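Local coordinates for protein Esterase/lipase (PDB 3K6K) that probably hydrolyses carboxylic ester bonds, as a bacterial homologue of hormone-sensitive lipase with an alpha/beta hydrolase fold, at residues Leu38-Glu46 and Tyr91-His99; Ser185-Ser196 and His246-Ser257. All blocks are in the same frame, centred on the assembly; numbering follows the deposited sequence.

Interaction 1: Leu38-Glu46 and Tyr91-His99; sequences LDQKRAGME and YISGSPSTH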
loop_
_atom_site.group_PDB
_atom_site.type_symbol
_atom_site.label_atom_id
_atom_site.label_comp_id
_atom_site.label_asym_id
_atom_site.label_seq_id
_atom_site.Cartn_x
_atom_site.Cartn_y
_atom_site.Cartn_z
ATOM N N LEU A 38 -25.425 8.669 -23.805
ATOM C CA LEU A 38 -24.608 7.573 -23.426
ATOM C C LEU A 38 -24.198 6.658 -24.577
ATOM O O LEU A 38 -23.062 6.207 -24.568
ATOM C CB LEU A 38 -25.230 6.818 -22.260
ATOM C CG LEU A 38 -24.441 5.613 -21.782
ATOM C CD1 LEU A 38 -23.103 6.142 -21.323
ATOM C CD2 LEU A 38 -25.237 4.982 -20.646
ATOM N N ASP A 39 -25.057 6.407 -25.578
ATOM C CA ASP A 39 -24.629 5.673 -26.798
ATOM C C ASP A 39 -23.531 6.391 -27.562
ATOM O O ASP A 39 -22.716 5.753 -28.224
ATOM C CB ASP A 39 -25.785 5.392 -27.779
ATOM C CG ASP A 39 -26.575 6.663 -28.152
ATOM O OD1 ASP A 39 -26.868 6.851 -29.356
ATOM O OD2 ASP A 39 -26.864 7.487 -27.256
ATOM N N GLN A 40 -23.526 7.721 -27.501
ATOM C CA GLN A 40 -22.469 8.492 -28.175
ATOM C C GLN A 40 -21.174 8.472 -27.348
ATOM O O GLN A 40 -20.078 8.395 -27.890
ATOM C CB GLN A 40 -22.913 9.932 -28.374
ATOM C CG GLN A 40 -23.310 10.282 -29.777
ATOM C CD GLN A 40 -23.936 11.666 -29.815
ATOM O OE1 GLN A 40 -25.158 11.788 -29.896
ATOM N NE2 GLN A 40 -23.105 12.720 -29.719
ATOM N N LYS A 41 -21.315 8.530 -26.039
ATOM C CA LYS A 41 -20.161 8.497 -25.170
ATOM C C LYS A 41 -19.426 7.151 -25.404
ATOM O O LYS A 41 -18.213 7.107 -25.602
ATOM C CB LYS A 41 -20.630 8.706 -23.733
ATOM C CG LYS A 41 -19.601 9.210 -22.727
ATOM C CD LYS A 41 -20.276 9.706 -21.352
ATOM C CE LYS A 41 -20.974 11.121 -21.435
ATOM N NZ LYS A 41 -21.267 11.772 -20.107
ATOM N N ARG A 42 -20.198 6.080 -25.477
ATOM C CA ARG A 42 -19.686 4.760 -25.729
ATOM C C ARG A 42 -19.042 4.649 -27.103
ATOM O O ARG A 42 -17.894 4.174 -27.193
ATOM C CB ARG A 42 -20.778 3.713 -25.562
ATOM C CG ARG A 42 -21.420 3.667 -24.135
ATOM C CD ARG A 42 -22.174 2.346 -24.089
ATOM N NE ARG A 42 -22.852 2.111 -22.834
ATOM C CZ ARG A 42 -23.923 1.309 -22.686
ATOM N NH1 ARG A 42 -24.488 0.693 -23.732
ATOM N NH2 ARG A 42 -24.465 1.149 -21.487
ATOM N N ALA A 43 -19.769 5.116 -28.135
ATOM C CA ALA A 43 -19.274 5.158 -29.511
ATOM C C ALA A 43 -17.985 5.963 -29.638
ATOM O O ALA A 43 -17.085 5.539 -30.347
ATOM C CB ALA A 43 -20.335 5.669 -30.501
ATOM N N GLY A 44 -17.899 7.082 -28.905
ATOM C CA GLY A 44 -16.732 7.978 -28.882
ATOM C C GLY A 44 -15.545 7.553 -28.015
ATOM O O GLY A 44 -14.402 7.850 -28.327
ATOM N N MET A 45 -15.805 6.858 -26.914
ATOM C CA MET A 45 -14.754 6.127 -26.252
ATOM C C MET A 45 -14.184 5.080 -27.210
ATOM O O MET A 45 -12.976 4.917 -27.304
ATOM C CB MET A 45 -15.307 5.477 -25.012
ATOM C CG MET A 45 -14.288 5.145 -23.955
ATOM S SD MET A 45 -15.100 4.435 -22.479
ATOM C CE MET A 45 -16.499 5.615 -22.338
ATOM N N GLU A 46 -15.050 4.403 -27.957
ATOM C CA GLU A 46 -14.597 3.366 -28.886
ATOM C C GLU A 46 -13.672 3.972 -29.958
ATOM O O GLU A 46 -12.584 3.458 -30.198
ATOM C CB GLU A 46 -15.765 2.575 -29.535
ATOM C CG GLU A 46 -16.652 1.664 -28.611
ATOM C CD GLU A 46 -15.975 0.326 -28.204
ATOM O OE1 GLU A 46 -14.844 0.082 -28.610
ATOM O OE2 GLU A 46 -16.577 -0.513 -27.484
ATOM N N TYR A 91 -19.285 1.146 -14.735
ATOM C CA TYR A 91 -20.306 0.139 -14.940
ATOM C C TYR A 91 -21.244 0.511 -16.093
ATOM O O TYR A 91 -22.213 -0.203 -16.347
ATOM C CB TYR A 91 -21.109 -0.127 -13.686
ATOM C CG TYR A 91 -20.343 -0.735 -12.523
ATOM C CD1 TYR A 91 -19.816 0.058 -11.500
ATOM C CD2 TYR A 91 -20.169 -2.111 -12.432
ATOM C CE1 TYR A 91 -19.162 -0.515 -10.413
ATOM C CE2 TYR A 91 -19.509 -2.690 -11.359
ATOM C CZ TYR A 91 -18.998 -1.900 -10.359
ATOM O OH TYR A 91 -18.327 -2.526 -9.296
ATOM N N ILE A 92 -20.964 1.587 -16.830
ATOM C CA ILE A 92 -21.905 1.977 -17.877
ATOM C C ILE A 92 -21.276 2.084 -19.253
ATOM O O ILE A 92 -21.987 2.333 -20.227
ATOM C CB ILE A 92 -22.665 3.301 -17.552
ATOM C CG1 ILE A 92 -21.695 4.444 -17.395
ATOM C CG2 ILE A 92 -23.460 3.197 -16.248
ATOM C CD1 ILE A 92 -22.365 5.837 -17.537
ATOM N N SER A 93 -19.961 1.908 -19.354
ATOM C CA SER A 93 -19.277 1.962 -20.627
ATOM C C SER A 93 -18.037 1.106 -20.583
ATOM O O SER A 93 -17.698 0.550 -19.543
ATOM C CB SER A 93 -18.879 3.375 -20.944
ATOM O OG SER A 93 -18.355 3.997 -19.779
ATOM N N GLY A 94 -17.365 0.994 -21.721
ATOM C CA GLY A 94 -16.066 0.432 -21.779
ATOM C C GLY A 94 -16.264 -0.881 -22.478
ATOM O O GLY A 94 -17.396 -1.298 -22.617
ATOM N N SER A 95 -15.181 -1.555 -22.890
ATOM C CA SER A 95 -15.354 -2.868 -23.526
ATOM C C SER A 95 -14.001 -3.500 -23.682
ATOM O O SER A 95 -12.976 -2.843 -23.511
ATOM C CB SER A 95 -15.968 -2.673 -24.913
ATOM O OG SER A 95 -15.024 -2.006 -25.782
ATOM N N PRO A 96 -13.968 -4.784 -24.031
ATOM C CA PRO A 96 -12.644 -5.328 -24.232
ATOM C C PRO A 96 -11.814 -4.509 -25.269
ATOM O O PRO A 96 -10.601 -4.279 -25.068
ATOM C CB PRO A 96 -12.952 -6.738 -24.676
ATOM C CG PRO A 96 -14.169 -7.088 -23.898
ATOM C CD PRO A 96 -14.996 -5.847 -23.898
ATOM N N SER A 97 -12.481 -4.001 -26.305
ATOM C CA SER A 97 -11.839 -3.185 -27.337
ATOM C C SER A 97 -11.262 -1.897 -26.838
ATOM O O SER A 97 -10.159 -1.613 -27.187
ATOM C CB SER A 97 -12.770 -2.876 -28.524
ATOM O OG SER A 97 -13.067 -4.105 -29.172
ATOM N N THR A 98 -12.018 -1.092 -26.097
ATOM C CA THR A 98 -11.467 0.141 -25.528
ATOM C C THR A 98 -10.225 -0.056 -24.652
ATOM O O THR A 98 -9.535 0.916 -24.408
ATOM C CB THR A 98 -12.443 0.814 -24.609
ATOM O OG1 THR A 98 -12.934 -0.150 -23.643
ATOM C CG2 THR A 98 -13.579 1.397 -25.399
ATOM N N HIS A 99 -9.969 -1.276 -24.153
ATOM C CA HIS A 99 -8.895 -1.480 -23.148
ATOM C C HIS A 99 -7.729 -2.300 -23.742
ATOM O O HIS A 99 -6.690 -2.567 -23.086
ATOM C CB HIS A 99 -9.457 -2.061 -21.845
ATOM C CG HIS A 99 -10.216 -1.056 -21.041
ATOM N ND1 HIS A 99 -9.917 -0.771 -19.718
ATOM C CD2 HIS A 99 -11.196 -0.190 -21.397
ATOM C CE1 HIS A 99 -10.719 0.190 -19.286
ATOM N NE2 HIS A 99 -11.512 0.552 -20.284
HETATM O O HOH W 1 -17.705 2.372 -24.215
#
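Arg42 holds the carbonyl of Ile92: its NE donates to Ile92 O at 2.8 Å, with an N-H...O angle of 144°, and its NH2 adds a weak bond to the same oxygen at 3.0 Å. The acceptor belongs to the turn that follows the His-Gly-Gly-Gly motif, which in hormone-sensitive-lipase relatives contributes backbone N-H groups to the oxyanion hole, and the helix starting at Leu38 lies against that turn. The extended Arg42 chain brings one edge of the guanidinium to the carbonyl, while NH1 forms a salt bridge with Glu124. Ser95 is the N-cap of the following helix and uses its hydroxyl twice. Ser95 OG accepts from Thr98 N at 3.2 Å, almost straight at 173°, and gives its proton to Glu46 OE2 at 2.7 Å, on the syn side but well out of the carboxylate plane. Glu46 reaches it because its chain folds back at chi2 (-76°), which also sets OE1 against Ser97 CB and the methyl of Thr98. Thr98 OG1 in turn donates to Ser95 O at 2.7 Å, so the cap residue is tied at both its hydroxyl and its carbonyl. Gly94 N is served by a water at 2.9 Å, and the same water reaches Arg42 O by a weak, long bond. The hydroxyl of Ser93 turns to Gly89 O in the motif itself. Leu38 CD1 and Ile92 CD1 make an apolar pair, and Met45, bent at its last torsion, places CE in van der Waals touch, 3.6 Å from both Ser93 CB and Ser93 OG.

Interaction 2: Ser185-Ser196 and His246-Ser257; sequences SPFVDLTLSRWS and HVGSEEALLSDS. With SO4 (sulfate ion), chain F.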
loop_
_atom_site.group_PDB
_atom_site.type_symbol
_atom_site.label_atom_id
_atom_site.label_comp_id
_atom_site.label_asym_id
_atom_site.label_seq_id
_atom_site.Cartn_x
_atom_site.Cartn_y
_atom_site.Cartn_z
ATOM N N SER A 185 -6.727 1.470 -9.808
ATOM C CA SER A 185 -7.653 2.536 -9.412
ATOM C C SER A 185 -9.077 2.007 -9.173
ATOM O O SER A 185 -10.048 2.544 -9.758
ATOM C CB SER A 185 -7.759 3.608 -10.512
ATOM O OG SER A 185 -6.520 4.314 -10.740
ATOM N N PRO A 186 -9.230 0.990 -8.293
ATOM C CA PRO A 186 -10.527 0.350 -8.153
ATOM C C PRO A 186 -11.659 1.278 -7.669
ATOM O O PRO A 186 -11.442 2.147 -6.813
ATOM C CB PRO A 186 -10.254 -0.791 -7.153
ATOM C CG PRO A 186 -9.035 -0.452 -6.490
ATOM C CD PRO A 186 -8.245 0.467 -7.333
ATOM N N PHE A 187 -12.843 1.121 -8.253
ATOM C CA PHE A 187 -14.048 1.894 -7.841
ATOM C C PHE A 187 -14.823 0.976 -6.915
ATOM O O PHE A 187 -15.423 0.007 -7.363
ATOM C CB PHE A 187 -14.873 2.253 -9.081
ATOM C CG PHE A 187 -16.093 3.143 -8.808
ATOM C CD1 PHE A 187 -17.127 3.189 -9.722
ATOM C CD2 PHE A 187 -16.160 3.974 -7.675
ATOM C CE1 PHE A 187 -18.213 3.979 -9.514
ATOM C CE2 PHE A 187 -17.218 4.796 -7.480
ATOM C CZ PHE A 187 -18.257 4.816 -8.408
ATOM N N VAL A 188 -14.766 1.240 -5.613
ATOM C CA VAL A 188 -15.247 0.269 -4.675
ATOM C C VAL A 188 -16.136 0.842 -3.605
ATOM O O VAL A 188 -16.543 0.116 -2.695
ATOM C CB VAL A 188 -14.098 -0.525 -4.024
ATOM C CG1 VAL A 188 -13.637 -1.592 -4.959
ATOM C CG2 VAL A 188 -12.957 0.394 -3.588
ATOM N N ASP A 189 -16.435 2.130 -3.695
ATOM C CA ASP A 189 -17.377 2.735 -2.762
ATOM C C ASP A 189 -18.345 3.654 -3.479
ATOM O O ASP A 189 -18.079 4.840 -3.578
ATOM C CB ASP A 189 -16.649 3.547 -1.723
ATOM C CG ASP A 189 -17.558 3.972 -0.571
ATOM O OD1 ASP A 189 -17.049 4.443 0.457
ATOM O OD2 ASP A 189 -18.793 3.838 -0.691
ATOM N N LEU A 190 -19.471 3.117 -3.969
ATOM C CA LEU A 190 -20.465 3.931 -4.682
ATOM C C LEU A 190 -21.207 4.932 -3.833
ATOM O O LEU A 190 -22.060 5.682 -4.348
ATOM C CB LEU A 190 -21.439 3.073 -5.464
ATOM C CG LEU A 190 -20.770 2.798 -6.817
ATOM C CD1 LEU A 190 -19.503 1.922 -6.647
ATOM C CD2 LEU A 190 -21.783 2.118 -7.751
ATOM N N THR A 191 -20.860 5.008 -2.549
ATOM C CA THR A 191 -21.318 6.145 -1.745
ATOM C C THR A 191 -20.584 7.435 -2.018
ATOM O O THR A 191 -21.092 8.494 -1.689
ATOM C CB THR A 191 -21.335 5.894 -0.200
ATOM O OG1 THR A 191 -20.020 6.040 0.334
ATOM C CG2 THR A 191 -21.911 4.515 0.187
ATOM N N LEU A 192 -19.359 7.382 -2.544
ATOM C CA LEU A 192 -18.620 8.605 -2.904
ATOM C C LEU A 192 -18.569 9.702 -1.823
ATOM O O LEU A 192 -19.074 10.797 -2.054
ATOM C CB LEU A 192 -19.184 9.205 -4.209
ATOM C CG LEU A 192 -19.346 8.270 -5.445
ATOM C CD1 LEU A 192 -20.272 8.883 -6.450
ATOM C CD2 LEU A 192 -18.024 8.019 -6.138
ATOM N N SER A 193 -17.876 9.456 -0.701
ATOM C CA SER A 193 -18.117 10.205 0.556
ATOM C C SER A 193 -16.860 10.408 1.372
ATOM O O SER A 193 -16.835 11.209 2.332
ATOM C CB SER A 193 -19.263 9.554 1.331
ATOM O OG SER A 193 -18.921 8.244 1.761
ATOM N N ARG A 194 -15.820 9.670 0.980
ATOM C CA ARG A 194 -14.552 9.501 1.687
ATOM C C ARG A 194 -13.623 10.696 1.376
ATOM O O ARG A 194 -13.985 11.577 0.575
ATOM C CB ARG A 194 -13.975 8.108 1.294
ATOM C CG ARG A 194 -14.672 7.047 2.137
ATOM C CD ARG A 194 -14.492 5.553 1.885
ATOM N NE ARG A 194 -14.294 5.066 3.223
ATOM C CZ ARG A 194 -15.219 4.585 4.045
ATOM N NH1 ARG A 194 -16.460 4.333 3.679
ATOM N NH2 ARG A 194 -14.844 4.294 5.260
ATOM N N TRP A 195 -12.444 10.739 1.990
ATOM C CA TRP A 195 -11.618 11.933 1.960
ATOM C C TRP A 195 -11.211 12.427 0.545
ATOM O O TRP A 195 -11.352 13.638 0.246
ATOM C CB TRP A 195 -10.403 11.727 2.851
ATOM C CG TRP A 195 -9.466 12.889 2.910
ATOM C CD1 TRP A 195 -9.517 13.911 3.824
ATOM C CD2 TRP A 195 -8.339 13.209 2.015
ATOM N NE1 TRP A 195 -8.492 14.812 3.582
ATOM C CE2 TRP A 195 -7.758 14.409 2.488
ATOM C CE3 TRP A 195 -7.747 12.574 0.920
ATOM C CZ2 TRP A 195 -6.640 15.018 1.873
ATOM C CZ3 TRP A 195 -6.627 13.178 0.312
ATOM C CH2 TRP A 195 -6.099 14.403 0.780
ATOM N N SER A 196 -10.709 11.527 -0.325
ATOM C CA SER A 196 -10.249 11.977 -1.647
ATOM C C SER A 196 -11.432 12.476 -2.480
ATOM O O SER A 196 -11.257 13.351 -3.336
ATOM C CB SER A 196 -9.457 10.883 -2.418
ATOM O OG SER A 196 -10.194 9.665 -2.548
ATOM N N HIS A 246 -2.867 -0.761 -7.618
ATOM C CA HIS A 246 -2.141 0.443 -8.028
ATOM C C HIS A 246 -3.084 1.618 -8.146
ATOM O O HIS A 246 -4.276 1.412 -8.420
ATOM C CB HIS A 246 -1.426 0.221 -9.329
ATOM C CG HIS A 246 -0.173 -0.549 -9.161
ATOM N ND1 HIS A 246 0.795 -0.627 -10.136
ATOM C CD2 HIS A 246 0.311 -1.213 -8.086
ATOM C CE1 HIS A 246 1.793 -1.364 -9.689
ATOM N NE2 HIS A 246 1.541 -1.702 -8.434
ATOM N N VAL A 247 -2.594 2.840 -7.957
ATOM C CA VAL A 247 -3.481 3.990 -8.123
ATOM C C VAL A 247 -2.605 5.241 -8.245
ATOM O O VAL A 247 -1.407 5.204 -7.888
ATOM C CB VAL A 247 -4.493 4.053 -6.891
ATOM C CG1 VAL A 247 -3.725 4.220 -5.523
ATOM C CG2 VAL A 247 -5.588 5.088 -7.062
ATOM N N GLY A 248 -3.185 6.338 -8.743
ATOM C CA GLY A 248 -2.492 7.612 -8.847
ATOM C C GLY A 248 -2.885 8.582 -7.753
ATOM O O GLY A 248 -3.914 8.382 -7.074
ATOM N N SER A 249 -2.047 9.589 -7.557
ATOM C CA SER A 249 -2.324 10.694 -6.690
ATOM C C SER A 249 -3.541 11.507 -7.100
ATOM O O SER A 249 -4.262 11.992 -6.209
ATOM C CB SER A 249 -1.130 11.668 -6.657
ATOM O OG SER A 249 -0.450 11.701 -7.931
ATOM N N GLU A 250 -3.734 11.731 -8.403
ATOM C CA GLU A 250 -4.753 12.716 -8.841
ATOM C C GLU A 250 -6.128 12.063 -8.974
ATOM O O GLU A 250 -6.824 12.107 -10.034
ATOM C CB GLU A 250 -4.373 13.406 -10.138
ATOM C CG GLU A 250 -2.957 13.893 -10.180
ATOM C CD GLU A 250 -2.574 14.772 -9.040
ATOM O OE1 GLU A 250 -3.075 15.894 -8.961
ATOM O OE2 GLU A 250 -1.715 14.372 -8.222
ATOM N N GLU A 251 -6.549 11.465 -7.881
ATOM C CA GLU A 251 -7.704 10.615 -7.947
ATOM C C GLU A 251 -8.782 10.908 -6.887
ATOM O O GLU A 251 -8.573 10.779 -5.667
ATOM C CB GLU A 251 -7.243 9.161 -7.894
ATOM C CG GLU A 251 -6.457 8.773 -9.108
ATOM C CD GLU A 251 -6.745 7.354 -9.547
ATOM O OE1 GLU A 251 -7.933 7.025 -9.545
ATOM O OE2 GLU A 251 -5.818 6.557 -9.895
ATOM N N ALA A 252 -9.950 11.304 -7.378
ATOM C CA ALA A 252 -11.119 11.451 -6.513
ATOM C C ALA A 252 -11.372 10.132 -5.716
ATOM O O ALA A 252 -11.936 10.188 -4.633
ATOM C CB ALA A 252 -12.344 11.782 -7.364
ATOM N N LEU A 253 -10.978 8.983 -6.294
ATOM C CA LEU A 253 -11.201 7.618 -5.763
ATOM C C LEU A 253 -9.907 6.998 -5.118
ATOM O O LEU A 253 -9.748 5.781 -4.982
ATOM C CB LEU A 253 -11.764 6.694 -6.851
ATOM C CG LEU A 253 -13.014 7.131 -7.638
ATOM C CD1 LEU A 253 -13.546 6.021 -8.540
ATOM C CD2 LEU A 253 -14.109 7.563 -6.648
ATOM N N LEU A 254 -8.988 7.860 -4.752
ATOM C CA LEU A 254 -7.826 7.449 -3.989
ATOM C C LEU A 254 -8.225 6.810 -2.681
ATOM O O LEU A 254 -7.569 5.847 -2.260
ATOM C CB LEU A 254 -6.892 8.621 -3.674
ATOM C CG LEU A 254 -5.633 8.270 -2.842
ATOM C CD1 LEU A 254 -4.716 7.377 -3.602
ATOM C CD2 LEU A 254 -4.857 9.567 -2.412
ATOM N N SER A 255 -9.249 7.341 -2.009
ATOM C CA SER A 255 -9.581 6.765 -0.704
ATOM C C SER A 255 -10.262 5.395 -0.909
ATOM O O SER A 255 -10.376 4.652 0.048
ATOM C CB SER A 255 -10.414 7.708 0.172
ATOM O OG SER A 255 -9.740 8.944 0.405
ATOM N N ASP A 256 -10.679 5.058 -2.145
ATOM C CA ASP A 256 -11.179 3.696 -2.449
ATOM C C ASP A 256 -10.045 2.642 -2.302
ATOM O O ASP A 256 -10.224 1.553 -1.702
ATOM C CB ASP A 256 -11.788 3.569 -3.870
ATOM C CG ASP A 256 -13.287 4.037 -3.965
ATOM O OD1 ASP A 256 -14.015 3.469 -4.774
ATOM O OD2 ASP A 256 -13.762 4.935 -3.251
ATOM N N SER A 257 -8.906 2.981 -2.879
ATOM C CA SER A 257 -7.708 2.188 -2.756
ATOM C C SER A 257 -7.198 2.076 -1.338
ATOM O O SER A 257 -6.975 0.963 -0.879
ATOM C CB SER A 257 -6.615 2.692 -3.698
ATOM O OG SER A 257 -6.949 2.343 -5.027
HETATM S S SO4 F . -17.326 3.089 7.741
HETATM O O1 SO4 F . -16.706 4.360 7.354
HETATM O O2 SO4 F . -17.087 2.897 9.190
HETATM O O3 SO4 F . -18.743 3.065 7.345
HETATM O O4 SO4 F . -16.746 1.945 7.053
HETATM O O HOH W 2 -9.084 3.580 -6.267
HETATM O O HOH W 3 -15.850 6.564 -3.450
#
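Asp256 OD1 takes two successive backbone N-H groups: Val188 N, modelled very short at 2.5 Å and nearly straight, and Asp189 N at 3.0 Å, which comes from above the carboxylate plane. This ties the start of helix 254-266 to the loop leaving strand 180-184, at the C-terminal ends of the parallel strands of the alpha/beta hydrolase sheet. Asp189 itself closes an Asx turn, its OD2 accepting from Thr191 N at 3.0 Å and from Thr191 OG1 on the same face. Its OD1 makes a salt bridge with Arg194 NH1 at 3.3 Å, and Arg194 NH2 goes on to a sulfate. With an alanine in place of Asp189, the Arg194 guanidinium would probably lose its carboxylate mate, and the Thr191 N-H and hydroxyl the acceptor that closes the turn. Glu251, probably the acid of a Ser157-His281-Glu251 triad, is positioned through OE2 by Ser185 OG, again modelled very short at 2.5 Å, and Gly248 N at 2.9 Å, while OE1 receives His281 ND1. Leu253 CD1 packs obliquely against Phe187, whose ring has Leu190 CD1 over one face. At the far end two serines exchange backbone-to-hydroxyl bonds: Ser196 N donates to Ser255 OG, which also bonds Glu262 of the second subunit. In return, Ser255 N donates to Ser196 OG at 2.6 Å, and that hydroxyl gives its proton to Ala252 O.

How the interactions relate
The centres of the two interactions lie 21 Å apart, yet they meet where Tyr91 CE1 comes 4.3 Å from Phe187 CD1. That meeting is beside the probable catalytic site: Tyr91 follows the His-Gly-Gly-Gly motif and packs on Ala158 and Leu162 of helix 158-172, and Phe187 is backbone-bonded to Ser157 on the likely nucleophile elbow. Interaction 1 holds the chain just after the presumed oxyanion loop, through Ile92 O and Ser95, whereas interaction 2 carries Glu251, the probable acid partner of His281. They also differ in what lies beyond them. Only interaction 2 reaches the second subunit, through Trp195 and Ser255 among others; interaction 1 stays within its own chain.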